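Side-chain contacts in cysteine synthase (Helicobacter pylori, PDB 6AHI), which makes L-cysteine and acetate from O-acetyl-L-serine and hydrogen sulfide with pyridoxal 5'-phosphate as cofactor, and also has cystathionine beta-synthase activity: residues 69-74 with 79-84; 51-56 with 140-145; 200-205 with 279-284. All blocks are in the same frame, centred on the assembly; numbering follows the deposited sequence.

Contact 1: 69-74 with 79-84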
loop_
_atom_site.group_PDB
_atom_site.type_symbol
_atom_site.label_atom_id
_atom_site.label_comp_id
_atom_site.label_asym_id
_atom_site.label_seq_id
_atom_site.Cartn_x
_atom_site.Cartn_y
_atom_site.Cartn_z
ATOM N N ILE A 69 -12.294 18.212 -13.317
ATOM C CA ILE A 69 -10.833 18.152 -13.440
ATOM C C ILE A 69 -10.477 17.282 -14.644
ATOM O O ILE A 69 -10.935 16.136 -14.707
ATOM C CB ILE A 69 -10.161 17.550 -12.191
ATOM C CG1 ILE A 69 -10.611 18.205 -10.882
ATOM C CG2 ILE A 69 -8.646 17.594 -12.366
ATOM C CD1 ILE A 69 -10.540 19.709 -10.911
ATOM N N ILE A 70 -9.634 17.816 -15.543
ATOM C CA ILE A 70 -9.076 17.085 -16.679
ATOM C C ILE A 70 -7.544 17.114 -16.587
ATOM O O ILE A 70 -6.979 18.172 -16.436
ATOM C CB ILE A 70 -9.546 17.716 -18.000
ATOM C CG1 ILE A 70 -11.053 18.010 -18.005
ATOM C CG2 ILE A 70 -9.128 16.858 -19.185
ATOM C CD1 ILE A 70 -11.556 18.602 -19.283
ATOM N N GLU A 71 -6.879 15.963 -16.742
ATOM C CA GLU A 71 -5.413 15.908 -16.739
ATOM C C GLU A 71 -4.919 14.769 -17.630
ATOM O O GLU A 71 -5.423 13.654 -17.541
ATOM C CB GLU A 71 -4.895 15.769 -15.306
ATOM C CG GLU A 71 -3.387 15.862 -15.159
ATOM C CD GLU A 71 -2.715 17.167 -15.572
ATOM O OE1 GLU A 71 -3.375 18.015 -16.254
ATOM O OE2 GLU A 71 -1.509 17.335 -15.223
ATOM N N PRO A 72 -3.910 14.995 -18.514
ATOM C CA PRO A 72 -3.162 13.893 -19.125
ATOM C C PRO A 72 -2.178 13.308 -18.099
ATOM O O PRO A 72 -1.542 14.058 -17.372
ATOM C CB PRO A 72 -2.432 14.580 -20.289
ATOM C CG PRO A 72 -2.155 15.963 -19.737
ATOM C CD PRO A 72 -3.413 16.309 -18.956
ATOM N N THR A 73 -2.083 11.981 -18.014
ATOM C CA THR A 73 -1.224 11.353 -17.002
ATOM C C THR A 73 -0.852 9.952 -17.482
ATOM O O THR A 73 -1.562 9.359 -18.238
ATOM C CB THR A 73 -1.865 11.370 -15.598
ATOM O OG1 THR A 73 -1.153 10.574 -14.647
ATOM C CG2 THR A 73 -3.283 10.857 -15.589
ATOM N N ALA A 74 0.323 9.489 -17.063
ATOM C CA ALA A 74 0.754 8.107 -17.242
ATOM C C ALA A 74 0.483 7.315 -15.953
ATOM O O ALA A 74 0.882 6.155 -15.865
ATOM C CB ALA A 74 2.214 8.059 -17.668
ATOM N N ILE A 79 -4.405 8.941 -10.177
ATOM C CA ILE A 79 -4.848 8.276 -8.959
ATOM C C ILE A 79 -5.019 9.322 -7.857
ATOM O O ILE A 79 -6.040 9.338 -7.150
ATOM C CB ILE A 79 -3.877 7.150 -8.584
ATOM C CG1 ILE A 79 -3.906 6.037 -9.630
ATOM C CG2 ILE A 79 -4.170 6.620 -7.189
ATOM C CD1 ILE A 79 -2.808 5.021 -9.459
ATOM N N ALA A 80 -4.003 10.186 -7.702
ATOM C CA ALA A 80 -3.972 11.177 -6.642
ATOM C C ALA A 80 -5.149 12.140 -6.775
ATOM O O ALA A 80 -5.841 12.425 -5.785
ATOM C CB ALA A 80 -2.667 11.919 -6.683
ATOM N N LEU A 81 -5.394 12.614 -8.005
ATOM C CA LEU A 81 -6.466 13.582 -8.210
ATOM C C LEU A 81 -7.827 12.928 -7.967
ATOM O O LEU A 81 -8.696 13.562 -7.356
ATOM C CB LEU A 81 -6.354 14.204 -9.596
ATOM C CG LEU A 81 -5.241 15.237 -9.712
ATOM C CD1 LEU A 81 -5.015 15.608 -11.170
ATOM C CD2 LEU A 81 -5.561 16.473 -8.887
ATOM N N ALA A 82 -7.997 11.683 -8.430
ATOM C CA ALA A 82 -9.254 10.976 -8.265
ATOM C C ALA A 82 -9.531 10.758 -6.768
ATOM O O ALA A 82 -10.649 10.961 -6.311
ATOM C CB ALA A 82 -9.231 9.666 -9.014
ATOM N N LEU A 83 -8.489 10.385 -6.025
ATOM C CA LEU A 83 -8.625 10.104 -4.576
ATOM C C LEU A 83 -9.071 11.364 -3.824
ATOM O O LEU A 83 -10.040 11.325 -3.047
ATOM C CB LEU A 83 -7.290 9.559 -4.067
ATOM C CG LEU A 83 -7.248 9.206 -2.583
ATOM C CD1 LEU A 83 -8.325 8.225 -2.234
ATOM C CD2 LEU A 83 -5.902 8.608 -2.233
ATOM N N VAL A 84 -8.443 12.502 -4.140
ATOM C CA VAL A 84 -8.698 13.751 -3.448
ATOM C C VAL A 84 -10.062 14.306 -3.889
ATOM O O VAL A 84 -10.756 14.893 -3.099
ATOM C CB VAL A 84 -7.551 14.753 -3.683
ATOM C CG1 VAL A 84 -7.865 16.134 -3.127
ATOM C CG2 VAL A 84 -6.240 14.241 -3.108
#
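Leu81 meets Ile69 and Glu71 where helix 76-85 packs over strand 68-72; the two backbones come nearest at Ile69 and Leu81, whose CA atoms are 8.2 Å apart. Ile69 and Glu71 are alternate residues of the strand, and both start their side chains towards the helix. Ile70, between them, points to the other face and packs on Leu134 of helix 123-137. From the helix, Leu81 alone reaches the strand. One methyl, CD1, does all the touching. Leu81 CD1 lies 4.1 Å from Glu71 CB and 4.3 Å from Ile69 CG2, so it sits over the strand between two neighbouring side chains of the same face. No hydrogen bond crosses the contact. Phe94 of strand 91-97 also packs against Leu81 and Glu71 and widens this apolar layer.

Glu71 gives the helix only the aliphatic base of its chain. The chain bends at chi2 (62°), and the carboxylate leads away from Leu81. Glu71 is a buried residue, and both its carboxylate oxygens have partners: OE1 accepts a hydrogen bond from Leu145 N and OE2 one from Gln146 N. These two bonds hold the carboxylate against the loop that follows strand 141-142.

Strand 68-72, helix 76-85 and strand 91-97 form a beta-alpha-beta unit. Leu81 packs its helix onto the parallel sheet, as in the alpha/beta domains of this pyridoxal-phosphate enzyme family.

Contact 2: 51-56 with 140-145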
loop_
_atom_site.group_PDB
_atom_site.type_symbol
_atom_site.label_atom_id
_atom_site.label_comp_id
_atom_site.label_asym_id
_atom_site.label_seq_id
_atom_site.Cartn_x
_atom_site.Cartn_y
_atom_site.Cartn_z
ATOM N N GLN A 51 -3.594 16.775 -3.599
ATOM C CA GLN A 51 -4.198 17.420 -2.474
ATOM C C GLN A 51 -3.965 18.923 -2.554
ATOM O O GLN A 51 -4.860 19.695 -2.275
ATOM C CB GLN A 51 -3.598 16.892 -1.179
ATOM C CG GLN A 51 -4.219 17.531 0.044
ATOM C CD GLN A 51 -3.736 16.821 1.277
ATOM O OE1 GLN A 51 -2.555 16.840 1.588
ATOM N NE2 GLN A 51 -4.654 16.159 1.962
ATOM N N TYR A 52 -2.750 19.308 -2.954
ATOM C CA TYR A 52 -2.387 20.703 -3.057
ATOM C C TYR A 52 -3.171 21.370 -4.195
ATOM O O TYR A 52 -3.713 22.455 -3.982
ATOM C CB TYR A 52 -0.874 20.855 -3.210
ATOM C CG TYR A 52 -0.401 22.287 -3.241
ATOM C CD1 TYR A 52 -0.178 22.993 -2.070
ATOM C CD2 TYR A 52 -0.195 22.942 -4.444
ATOM C CE1 TYR A 52 0.239 24.310 -2.093
ATOM C CE2 TYR A 52 0.236 24.258 -4.489
ATOM C CZ TYR A 52 0.464 24.937 -3.304
ATOM O OH TYR A 52 0.888 26.228 -3.332
ATOM N N LEU A 53 -3.223 20.749 -5.383
ATOM C CA LEU A 53 -3.834 21.370 -6.575
ATOM C C LEU A 53 -5.322 21.664 -6.322
ATOM O O LEU A 53 -5.813 22.745 -6.645
ATOM C CB LEU A 53 -3.657 20.443 -7.787
ATOM C CG LEU A 53 -2.266 20.403 -8.422
ATOM C CD1 LEU A 53 -2.213 19.388 -9.558
ATOM C CD2 LEU A 53 -1.899 21.775 -8.942
ATOM N N ILE A 54 -6.032 20.696 -5.731
ATOM C CA ILE A 54 -7.448 20.822 -5.437
ATOM C C ILE A 54 -7.682 21.859 -4.329
ATOM O O ILE A 54 -8.536 22.767 -4.506
ATOM C CB ILE A 54 -8.074 19.432 -5.180
ATOM C CG1 ILE A 54 -8.195 18.724 -6.535
ATOM C CG2 ILE A 54 -9.409 19.524 -4.442
ATOM C CD1 ILE A 54 -8.449 17.256 -6.483
ATOM N N GLY A 55 -6.902 21.771 -3.243
ATOM C CA GLY A 55 -6.968 22.716 -2.117
ATOM C C GLY A 55 -6.788 24.163 -2.565
ATOM O O GLY A 55 -7.584 25.030 -2.229
ATOM N N GLU A 56 -5.735 24.422 -3.347
ATOM C CA GLU A 56 -5.420 25.775 -3.804
ATOM C C GLU A 56 -6.414 26.226 -4.870
ATOM O O GLU A 56 -6.733 27.396 -4.924
ATOM C CB GLU A 56 -3.988 25.872 -4.331
ATOM C CG GLU A 56 -2.955 25.674 -3.239
ATOM C CD GLU A 56 -3.126 26.540 -1.991
ATOM O OE1 GLU A 56 -3.082 27.791 -2.120
ATOM O OE2 GLU A 56 -3.294 25.961 -0.884
ATOM N N ASP A 140 -16.508 25.171 -17.267
ATOM C CA ASP A 140 -16.038 25.076 -15.898
ATOM C C ASP A 140 -15.068 23.894 -15.747
ATOM O O ASP A 140 -15.139 23.147 -14.791
ATOM C CB ASP A 140 -17.231 24.959 -14.947
ATOM C CG ASP A 140 -16.916 25.309 -13.509
ATOM O OD1 ASP A 140 -15.803 25.814 -13.264
ATOM O OD2 ASP A 140 -17.792 25.069 -12.649
ATOM N N SER A 141 -14.146 23.734 -16.694
ATOM C CA SER A 141 -13.102 22.700 -16.577
ATOM C C SER A 141 -11.884 23.271 -15.848
ATOM O O SER A 141 -11.702 24.473 -15.731
ATOM C CB SER A 141 -12.718 22.127 -17.932
ATOM O OG SER A 141 -12.312 23.133 -18.852
ATOM N N TYR A 142 -11.026 22.382 -15.371
ATOM C CA TYR A 142 -9.752 22.794 -14.847
ATOM C C TYR A 142 -8.702 21.790 -15.316
ATOM O O TYR A 142 -8.859 20.599 -15.128
ATOM C CB TYR A 142 -9.814 22.974 -13.336
ATOM C CG TYR A 142 -8.458 23.190 -12.730
ATOM C CD1 TYR A 142 -7.757 24.365 -12.943
ATOM C CD2 TYR A 142 -7.852 22.196 -11.989
ATOM C CE1 TYR A 142 -6.507 24.567 -12.378
ATOM C CE2 TYR A 142 -6.606 22.382 -11.414
ATOM C CZ TYR A 142 -5.922 23.564 -11.632
ATOM O OH TYR A 142 -4.689 23.732 -11.083
ATOM N N LEU A 143 -7.667 22.317 -15.972
ATOM C CA LEU A 143 -6.638 21.534 -16.652
ATOM C C LEU A 143 -5.300 21.920 -16.025
ATOM O O LEU A 143 -4.679 22.909 -16.428
ATOM C CB LEU A 143 -6.707 21.820 -18.159
ATOM C CG LEU A 143 -5.810 20.984 -19.085
ATOM C CD1 LEU A 143 -6.000 19.482 -18.902
ATOM C CD2 LEU A 143 -6.053 21.361 -20.547
ATOM N N PRO A 144 -4.835 21.189 -14.987
ATOM C CA PRO A 144 -3.616 21.568 -14.279
ATOM C C PRO A 144 -2.397 21.683 -15.206
ATOM O O PRO A 144 -1.608 22.609 -15.043
ATOM C CB PRO A 144 -3.383 20.442 -13.260
ATOM C CG PRO A 144 -4.723 19.759 -13.116
ATOM C CD PRO A 144 -5.464 19.987 -14.419
ATOM N N LEU A 145 -2.262 20.747 -16.155
ATOM C CA LEU A 145 -1.026 20.560 -16.948
ATOM C C LEU A 145 0.180 20.631 -16.017
ATOM O O LEU A 145 0.906 21.624 -16.006
ATOM C CB LEU A 145 -0.952 21.600 -18.066
ATOM C CG LEU A 145 -1.987 21.375 -19.167
ATOM C CD1 LEU A 145 -1.991 22.524 -20.179
ATOM C CD2 LEU A 145 -1.750 20.041 -19.873
#
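Helix segment 51-56 faces the short strand 141-142 and the loop after it, with the closest CA atoms, those of Leu53 and Pro144, 7.7 Å apart. Leu53 is the one helix residue that bridges the gap. Tyr142 and Pro144 receive it, and all three residues are buried.

The two methyls of Leu53 divide the work. CD1 lies 4.0 Å from Pro144 CB, an apolar contact with the proline ring. CD2 is 4.0 Å from Tyr142 OH, so the leucine meets the phenol at its hydroxyl end and not over the middle of the ring. The Leu53 side chain crosses both partners at about a right angle. With CG beside the backbone N (chi1 -76°), the fork of the two methyls is carried out from the helix towards the loop.

Strand 141-142 is an outermost strand of the four-stranded parallel sheet, beside strand 68-72. Tyr142 pairs through its backbone with Thr68 and Ile70 of that strand. Through Leu53, helix 48-60 packs at this margin of the parallel sheet, part of the alpha/beta architecture of this fold type II pyridoxal-phosphate family.

Tyr142 has its CG anti to the backbone N (chi1 171°), which sends the ring from the strand towards the helix. Pro144 N lies 4.1 Å above one face of that ring, offset towards the rim. Around them, Tyr142 also packs on Ile69 and Ile63, while Pro144 packs on Glu71. Asp151 of helix 151-158 touches Leu53.

Contact 3: 200-205 with 279-284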
loop_
_atom_site.group_PDB
_atom_site.type_symbol
_atom_site.label_atom_id
_atom_site.label_comp_id
_atom_site.label_asym_id
_atom_site.label_seq_id
_atom_site.Cartn_x
_atom_site.Cartn_y
_atom_site.Cartn_z
ATOM N N ARG A 200 23.746 19.872 -1.535
ATOM C CA ARG A 200 23.960 19.465 -2.924
ATOM C C ARG A 200 22.625 18.953 -3.486
ATOM O O ARG A 200 21.826 18.340 -2.799
ATOM C CB ARG A 200 25.063 18.391 -3.016
ATOM C CG ARG A 200 26.473 18.919 -2.789
ATOM C CD ARG A 200 27.512 17.827 -2.616
ATOM N NE ARG A 200 27.436 16.794 -3.649
ATOM C CZ ARG A 200 27.958 16.862 -4.877
ATOM N NH1 ARG A 200 28.575 17.957 -5.293
ATOM N NH2 ARG A 200 27.830 15.826 -5.698
ATOM N N LEU A 201 22.395 19.214 -4.767
ATOM C CA LEU A 201 21.184 18.797 -5.455
ATOM C C LEU A 201 21.556 17.927 -6.664
ATOM O O LEU A 201 22.248 18.415 -7.569
ATOM C CB LEU A 201 20.438 20.031 -5.964
ATOM C CG LEU A 201 19.979 21.043 -4.918
ATOM C CD1 LEU A 201 19.245 22.181 -5.600
ATOM C CD2 LEU A 201 19.079 20.384 -3.884
ATOM N N ILE A 202 21.069 16.678 -6.668
ATOM C CA ILE A 202 21.307 15.711 -7.730
ATOM C C ILE A 202 19.966 15.196 -8.249
ATOM O O ILE A 202 19.203 14.605 -7.496
ATOM C CB ILE A 202 22.160 14.524 -7.258
ATOM C CG1 ILE A 202 23.460 14.974 -6.575
ATOM C CG2 ILE A 202 22.373 13.552 -8.420
ATOM C CD1 ILE A 202 24.535 15.420 -7.518
ATOM N N GLY A 203 19.708 15.407 -9.544
ATOM C CA GLY A 203 18.516 14.903 -10.218
ATOM C C GLY A 203 18.816 13.555 -10.841
ATOM O O GLY A 203 19.935 13.317 -11.275
ATOM N N VAL A 204 17.836 12.652 -10.855
ATOM C CA VAL A 204 18.088 11.290 -11.280
ATOM C C VAL A 204 17.206 10.998 -12.494
ATOM O O VAL A 204 16.044 11.318 -12.474
ATOM C CB VAL A 204 17.817 10.311 -10.134
ATOM C CG1 VAL A 204 18.101 8.875 -10.528
ATOM C CG2 VAL A 204 18.589 10.707 -8.885
ATOM N N GLU A 205 17.807 10.390 -13.523
ATOM C CA GLU A 205 17.132 10.052 -14.762
ATOM C C GLU A 205 17.589 8.661 -15.171
ATOM O O GLU A 205 18.695 8.238 -14.836
ATOM C CB GLU A 205 17.482 11.058 -15.865
ATOM C CG GLU A 205 18.981 11.113 -16.162
ATOM C CD GLU A 205 19.426 11.805 -17.446
ATOM O OE1 GLU A 205 18.554 12.382 -18.126
ATOM O OE2 GLU A 205 20.654 11.778 -17.746
ATOM N N ALA A 279 26.372 9.112 -1.857
ATOM C CA ALA A 279 26.947 8.872 -0.510
ATOM C C ALA A 279 28.415 8.429 -0.632
ATOM O O ALA A 279 29.262 8.858 0.155
ATOM C CB ALA A 279 26.163 7.843 0.267
ATOM N N GLN A 280 28.709 7.615 -1.658
ATOM C CA GLN A 280 30.032 7.036 -1.821
ATOM C C GLN A 280 31.058 8.098 -2.220
ATOM O O GLN A 280 32.234 7.864 -2.005
ATOM C CB GLN A 280 30.000 5.880 -2.823
ATOM C CG GLN A 280 29.468 4.599 -2.192
ATOM C CD GLN A 280 29.204 3.511 -3.204
ATOM O OE1 GLN A 280 29.297 3.727 -4.405
ATOM N NE2 GLN A 280 28.905 2.315 -2.716
ATOM N N ARG A 281 30.631 9.235 -2.787
ATOM C CA ARG A 281 31.560 10.262 -3.227
ATOM C C ARG A 281 31.694 11.363 -2.165
ATOM O O ARG A 281 32.490 12.245 -2.341
ATOM C CB ARG A 281 31.163 10.847 -4.592
ATOM C CG ARG A 281 29.961 11.790 -4.591
ATOM C CD ARG A 281 29.694 12.520 -5.900
ATOM N NE ARG A 281 29.455 11.624 -7.027
ATOM C CZ ARG A 281 28.261 11.248 -7.498
ATOM N NH1 ARG A 281 27.141 11.838 -7.102
ATOM N NH2 ARG A 281 28.197 10.270 -8.381
ATOM N N LEU A 282 30.945 11.303 -1.063
ATOM C CA LEU A 282 30.974 12.376 -0.045
ATOM C C LEU A 282 31.777 11.938 1.177
ATOM O O LEU A 282 31.924 10.738 1.418
ATOM C CB LEU A 282 29.535 12.712 0.342
ATOM C CG LEU A 282 28.685 13.399 -0.722
ATOM C CD1 LEU A 282 27.251 13.511 -0.233
ATOM C CD2 LEU A 282 29.229 14.776 -1.076
ATOM N N PRO A 283 32.286 12.889 2.003
ATOM C CA PRO A 283 33.063 12.549 3.203
ATOM C C PRO A 283 32.277 11.667 4.183
ATOM O O PRO A 283 31.052 11.742 4.220
ATOM C CB PRO A 283 33.304 13.904 3.900
ATOM C CG PRO A 283 33.163 14.933 2.783
ATOM C CD PRO A 283 32.162 14.347 1.816
ATOM N N GLU A 284 32.973 10.893 5.014
ATOM C CA GLU A 284 32.339 10.181 6.093
ATOM C C GLU A 284 31.496 11.177 6.893
ATOM O O GLU A 284 31.906 12.312 7.067
ATOM C CB GLU A 284 33.396 9.543 7.011
ATOM C CG GLU A 284 34.098 8.389 6.317
ATOM C CD GLU A 284 35.187 7.689 7.108
ATOM O OE1 GLU A 284 35.591 8.212 8.170
ATOM O OE2 GLU A 284 35.630 6.633 6.642
#
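Arg200 and Leu282 each place CG anti to the carbonyl carbon (chi1 -73° in Arg200), and their side chains run past each other in opposite directions. Arg281 instead has its CG between the backbone N and the carbonyl carbon (chi1 74°). Both arginine chains then bend at chi3. Arg200 NE comes 3.7 Å from Leu282 CD2, and Arg200 CD lies 3.8 Å from the same methyl. The leucine thus packs on the outer part of the arginine chain.

Arg281 and Leu282 come from segment 279-284, where helix 266-281 gives way to a loop. Arg200 NH2 is 3.8 Å from Arg281 CD, and the two guanidinium planes are turned 65° from each other. Arg281 NH1 lies 4.4 Å from Ile202 CD1. Arg200 NH2 and Arg281 NH1 are 4.3 Å apart. Glu278 is shared by both arginines: it forms salt bridges with Arg200 NE and Arg281 NH1, and its charge probably balances theirs in part. A further salt bridge joins Arg281 NH2 to Glu242 of strand 240-244.

The contact lies away from the residues thought to bind the cofactor. It ties the chain leaving helix 266-281 to the start of strand 200-206, at a partly exposed margin of an alpha/beta fold built on the six-stranded mixed sheet.

How the contacts relate
Contacts 1 and 2 are neighbours, with centres 9 Å apart, and both reach the four-stranded parallel sheet, in which strands 68-72 and 141-142 are adjacent. Along the chain, contact 1 is nested inside the loop closed by contact 2. Contact 3 belongs to the six-stranded mixed sheet, on the opposite side of the chain's centre. Its centre is 32 Å from that of contact 1 and 34 Å from that of contact 2. The side chains of Glu71 and Leu53 are about 8 and 10 Å from that of Ser181, which probably binds pyridoxal phosphate.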